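Local atomic coordinates of thioesterase superfamily (Jannaschia sp., PDB entry 2OAF), a protein that probably hydrolyses a thioester substrate that is not yet known, and has the hot-dog fold of the thioesterase superfamily. Residues W60-E64 with L65-V69; F126-A129 with D130-K133. All blocks are in the same frame, centred on the assembly; numbering follows the deposited sequence.

In the fold
From the N terminus, the chain passes through helix 39-54 and the short helix 59-65, whose end is turned by contact 1 into strand 69-80. After three further strands, contact 2 closes the hairpin between strands 115-128 and 133-135. The two contacts stand in series, neither nested nor crossed, yet their centres lie only 10 Å apart because strands 69-80 and 115-128 pair antiparallel. Asn68 joins them: its OD1 lies 2.8 Å from Asp130 N and its O 2.9 Å from Ala129 N, both probable hydrogen bonds that tie the helix exit to the hairpin turn.

Contact 1 of 2, residues W60-E64 with L65-V69; sequences WYHLE and LDTNV
His62 holds CG anti to its backbone N (chi1 171°), while Asp66, one turn on, swings CG back beside its own N (chi1 -57°); together these torsions carry imidazole and carboxylate to the same flank. ND1 of His62 then donates to OD2 of Asp66 at 2.7 Å, almost straight (168° at the hydrogen). The acceptor sits in the ring plane and offers its anti lone pair, although ring and carboxylate planes are steeply inclined to each other. Because OD2 also forms a salt bridge to Arg87 of the second subunit, this oxygen is gripped from two chains, and both neighbours would probably stabilise its negative charge. With an alanine in place of His62 the imidazole donor is gone, and the carboxylate of Asp66 would probably lose the bond tying it to its own helix, with OD2 keeping the arginine but freer to turn.

Next along the helix surface, CD1 of Leu65 is set over the face of the Tyr61 ring, 3.5 Å from its centroid, in a CH-pi contact. The phenol OH meanwhile bonds to O of Lys32 of the second subunit. On the inner side, Leu63 CG packs 4.2 Å from Val69 CB, with Leu141 of helix 139-145 against both side chains.

The backbone shows how the helix ends. His62 O is shared by two donors, Asp66 N at 2.9 Å and the more distant Thr67 N. Leu63 O takes a straight bond from Val69 N at 3.0 Å. A water donates to both Glu64 O and Asn68 OD1, bridging the exit. Asn68 has left-handed, positive-phi geometry, the classic way for a chain to leave the C-terminal end of a helix, here turning it into a strand of the hot-dog sheet.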
loop_
_atom_site.group_PDB
_atom_site.type_symbol
_atom_site.label_atom_id
_atom_site.label_comp_id
_atom_site.label_asym_id
_atom_site.label_seq_id
_atom_site.Cartn_x
_atom_site.Cartn_y
_atom_site.Cartn_z
ATOM N N TRP B 60 -7.167 11.054 12.841
ATOM C CA TRP B 60 -7.965 11.705 11.813
ATOM C C TRP B 60 -9.390 11.139 11.698
ATOM O O TRP B 60 -10.323 11.867 11.377
ATOM C CB TRP B 60 -7.287 11.597 10.451
ATOM C CG TRP B 60 -6.072 12.442 10.240
ATOM C CD1 TRP B 60 -5.904 13.745 10.619
ATOM C CD2 TRP B 60 -4.854 12.065 9.553
ATOM N NE1 TRP B 60 -4.656 14.195 10.213
ATOM C CE2 TRP B 60 -4.013 13.191 9.541
ATOM C CE3 TRP B 60 -4.428 10.904 8.902
ATOM C CZ2 TRP B 60 -2.755 13.177 8.946
ATOM C CZ3 TRP B 60 -3.181 10.889 8.312
ATOM C CH2 TRP B 60 -2.354 12.024 8.342
ATOM N N TYR B 61 -9.549 9.841 11.943
ATOM C CA TYR B 61 -10.872 9.186 11.841
ATOM C C TYR B 61 -11.832 9.818 12.834
ATOM O O TYR B 61 -12.932 10.214 12.468
ATOM C CB TYR B 61 -10.719 7.674 12.092
ATOM C CG TYR B 61 -11.918 6.764 11.817
ATOM C CD1 TYR B 61 -12.121 6.224 10.565
ATOM C CD2 TYR B 61 -12.812 6.404 12.840
ATOM C CE1 TYR B 61 -13.165 5.352 10.321
ATOM C CE2 TYR B 61 -13.880 5.524 12.594
ATOM C CZ TYR B 61 -14.050 5.026 11.335
ATOM O OH TYR B 61 -15.070 4.154 11.063
ATOM N N HIS B 62 -11.388 9.923 14.084
ATOM C CA HIS B 62 -12.125 10.621 15.143
ATOM C C HIS B 62 -12.326 12.104 14.791
ATOM O O HIS B 62 -13.447 12.595 14.825
ATOM C CB HIS B 62 -11.358 10.444 16.460
ATOM C CG HIS B 62 -11.873 11.270 17.597
ATOM N ND1 HIS B 62 -13.178 11.202 18.034
ATOM C CD2 HIS B 62 -11.249 12.169 18.400
ATOM C CE1 HIS B 62 -13.343 12.045 19.042
ATOM N NE2 HIS B 62 -12.183 12.637 19.289
ATOM N N LEU B 63 -11.244 12.799 14.415
ATOM C CA LEU B 63 -11.315 14.225 14.036
ATOM C C LEU B 63 -12.364 14.511 12.964
ATOM O O LEU B 63 -13.209 15.410 13.105
ATOM C CB LEU B 63 -9.940 14.690 13.541
ATOM C CG LEU B 63 -9.631 16.183 13.501
ATOM C CD1 LEU B 63 -9.866 16.876 14.862
ATOM C CD2 LEU B 63 -8.200 16.396 13.012
ATOM N N GLU B 64 -12.309 13.744 11.886
ATOM C CA GLU B 64 -13.205 13.949 10.773
ATOM C C GLU B 64 -14.640 13.441 11.041
ATOM O O GLU B 64 -15.618 14.153 10.798
ATOM C CB GLU B 64 -12.596 13.324 9.500
ATOM C CG GLU B 64 -13.548 13.337 8.307
ATOM C CD GLU B 64 -12.959 13.912 7.030
ATOM O OE1 GLU B 64 -11.774 14.344 7.022
ATOM O OE2 GLU B 64 -13.728 13.915 6.029
ATOM N N LEU B 65 -14.780 12.215 11.516
ATOM C CA LEU B 65 -16.095 11.610 11.585
ATOM C C LEU B 65 -16.848 11.962 12.856
ATOM O O LEU B 65 -18.062 11.950 12.841
ATOM C CB LEU B 65 -15.991 10.092 11.425
ATOM C CG LEU B 65 -15.270 9.621 10.146
ATOM C CD1 LEU B 65 -15.246 8.135 10.156
ATOM C CD2 LEU B 65 -15.921 10.147 8.839
ATOM N N ASP B 66 -16.150 12.290 13.947
ATOM C CA ASP B 66 -16.815 12.668 15.193
ATOM C C ASP B 66 -16.857 14.182 15.399
ATOM O O ASP B 66 -17.849 14.693 15.871
ATOM C CB ASP B 66 -16.121 12.007 16.391
ATOM C CG ASP B 66 -16.075 10.501 16.273
ATOM O OD1 ASP B 66 -17.010 9.947 15.662
ATOM O OD2 ASP B 66 -15.111 9.878 16.773
ATOM N N THR B 67 -15.764 14.870 15.082
ATOM C CA THR B 67 -15.571 16.307 15.349
ATOM C C THR B 67 -15.946 17.135 14.107
ATOM O O THR B 67 -16.053 18.346 14.174
ATOM C CB THR B 67 -14.079 16.524 15.777
ATOM O OG1 THR B 67 -13.848 15.769 16.976
ATOM C CG2 THR B 67 -13.720 17.982 16.008
ATOM N N ASN B 68 -16.141 16.462 12.974
ATOM C CA ASN B 68 -16.481 17.106 11.710
ATOM C C ASN B 68 -15.424 18.069 11.179
ATOM O O ASN B 68 -15.745 19.037 10.485
ATOM C CB ASN B 68 -17.816 17.841 11.815
ATOM C CG ASN B 68 -18.453 18.059 10.467
ATOM O OD1 ASN B 68 -18.291 17.252 9.544
ATOM N ND2 ASN B 68 -19.168 19.142 10.337
ATOM N N VAL B 69 -14.160 17.782 11.485
ATOM C CA VAL B 69 -13.057 18.592 11.011
ATOM C C VAL B 69 -12.149 17.717 10.162
ATOM O O VAL B 69 -11.647 16.699 10.632
ATOM C CB VAL B 69 -12.262 19.216 12.185
ATOM C CG1 VAL B 69 -10.997 19.915 11.658
ATOM C CG2 VAL B 69 -13.132 20.224 12.959
HETATM O O HOH W 1 -18.211 14.494 9.329
#

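Contact 2 of 2, residues F126-A129 with D130-K133; sequences FTIA and DQFK
The side chains of Ile128 and Gln131 run alongside each other in a common direction across the end of a β-hairpin, in which strand 115-128 is joined to the antiparallel strand 133-135 by a four-residue loop. The CG2 branch of Ile128 does the touching. Set anti to the backbone N by the first torsion (chi1 -61° to CG1), it reaches over the start of the turn and meets Gln131 CG at 3.6 Å, an aliphatic contact with the glutamine chain, which bends at chi2. Asp130 comes to the same methyl at a slant, its OD1 3.4 Å from Ile128 CG2, so that Asp130 and Gln131 approach this branch from one side. On the preceding strand residue, Thr127 directs its CB toward the returning strand and comes up against a carbonyl, with CB 3.3 Å from Lys133 O. Lys133 itself leads its extended chain away from the partner strand.

Four residues, Ala129 to Phe132, make the loop. The first three keep right-handed helical backbone angles and Phe132 switches to left-handed ones, which brings the chain back on itself. Inside, Gln131 N donates to Ile128 O at 3.1 Å, and Phe132 N to Ala129 O, both donors standing well above the carbonyl planes. Phe132, whose CB points away from the first strand, packs on Pro83 of the third subunit, with a bound triethylene glycol about 4 Å from its side chain. Ile128 and Lys133 form the hydrogen-bonded antiparallel pair that closes the loop: Ile128 N meets Lys133 O at 2.8 Å, nearly along the C=O axis.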
loop_
_atom_site.group_PDB
_atom_site.type_symbol
_atom_site.label_atom_id
_atom_site.label_comp_id
_atom_site.label_asym_id
_atom_site.label_seq_id
_atom_site.Cartn_x
_atom_site.Cartn_y
_atom_site.Cartn_z
ATOM N N PHE B 126 -7.924 23.081 6.656
ATOM C CA PHE B 126 -9.016 22.590 7.501
ATOM C C PHE B 126 -10.302 22.660 6.721
ATOM O O PHE B 126 -10.523 23.628 5.976
ATOM C CB PHE B 126 -9.147 23.435 8.773
ATOM C CG PHE B 126 -8.016 23.254 9.738
ATOM C CD1 PHE B 126 -6.857 24.007 9.620
ATOM C CD2 PHE B 126 -8.093 22.305 10.772
ATOM C CE1 PHE B 126 -5.786 23.833 10.524
ATOM C CE2 PHE B 126 -7.021 22.132 11.669
ATOM C CZ PHE B 126 -5.871 22.894 11.536
ATOM N N THR B 127 -11.135 21.633 6.877
ATOM C CA THR B 127 -12.473 21.631 6.298
ATOM C C THR B 127 -13.540 21.372 7.368
ATOM O O THR B 127 -13.244 20.873 8.472
ATOM C CB THR B 127 -12.623 20.545 5.211
ATOM O OG1 THR B 127 -12.344 19.274 5.792
ATOM C CG2 THR B 127 -11.677 20.781 4.011
ATOM N N ILE B 128 -14.764 21.765 7.021
ATOM C CA ILE B 128 -15.987 21.250 7.619
ATOM C C ILE B 128 -16.197 19.915 6.930
ATOM O O ILE B 128 -16.585 19.873 5.773
ATOM C CB ILE B 128 -17.179 22.173 7.340
ATOM C CG1 ILE B 128 -16.921 23.569 7.939
ATOM C CG2 ILE B 128 -18.443 21.582 7.939
ATOM C CD1 ILE B 128 -17.658 24.697 7.260
ATOM N N ALA B 129 -15.911 18.829 7.633
ATOM C CA ALA B 129 -15.722 17.542 6.978
ATOM C C ALA B 129 -16.923 17.138 6.145
ATOM O O ALA B 129 -16.769 16.786 4.975
ATOM C CB ALA B 129 -15.396 16.457 7.987
ATOM N N ASP B 130 -18.115 17.202 6.735
ATOM C CA ASP B 130 -19.318 16.685 6.063
ATOM C C ASP B 130 -19.745 17.505 4.839
ATOM O O ASP B 130 -20.515 17.022 4.014
ATOM C CB ASP B 130 -20.495 16.488 7.048
ATOM C CG ASP B 130 -20.976 17.786 7.708
ATOM O OD1 ASP B 130 -20.528 18.903 7.351
ATOM O OD2 ASP B 130 -21.835 17.669 8.612
ATOM N N GLN B 131 -19.233 18.728 4.719
ATOM C CA GLN B 131 -19.498 19.577 3.554
ATOM C C GLN B 131 -18.356 19.617 2.534
ATOM O O GLN B 131 -18.521 20.181 1.474
ATOM C CB GLN B 131 -19.793 21.001 4.012
ATOM C CG GLN B 131 -20.751 21.062 5.190
ATOM C CD GLN B 131 -21.682 22.247 5.116
ATOM O OE1 GLN B 131 -22.657 22.227 4.348
ATOM N NE2 GLN B 131 -21.392 23.294 5.908
ATOM N N PHE B 132 -17.211 19.022 2.860
ATOM C CA PHE B 132 -15.961 19.210 2.100
ATOM C C PHE B 132 -15.771 20.674 1.682
ATOM O O PHE B 132 -15.526 20.984 0.521
ATOM C CB PHE B 132 -15.854 18.243 0.894
ATOM C CG PHE B 132 -14.403 17.987 0.417
ATOM C CD1 PHE B 132 -13.445 17.446 1.283
ATOM C CD2 PHE B 132 -14.016 18.266 -0.892
ATOM C CE1 PHE B 132 -12.122 17.210 0.856
ATOM C CE2 PHE B 132 -12.708 18.025 -1.328
ATOM C CZ PHE B 132 -11.759 17.501 -0.450
ATOM N N LYS B 133 -15.901 21.566 2.660
ATOM C CA LYS B 133 -15.683 22.991 2.467
ATOM C C LYS B 133 -14.574 23.481 3.392
ATOM O O LYS B 133 -14.569 23.179 4.568
ATOM C CB LYS B 133 -16.969 23.779 2.755
ATOM C CG LYS B 133 -16.967 25.173 2.111
ATOM C CD LYS B 133 -18.018 26.155 2.693
ATOM C CE LYS B 133 -17.996 27.505 1.922
ATOM N NZ LYS B 133 -18.183 28.723 2.783
#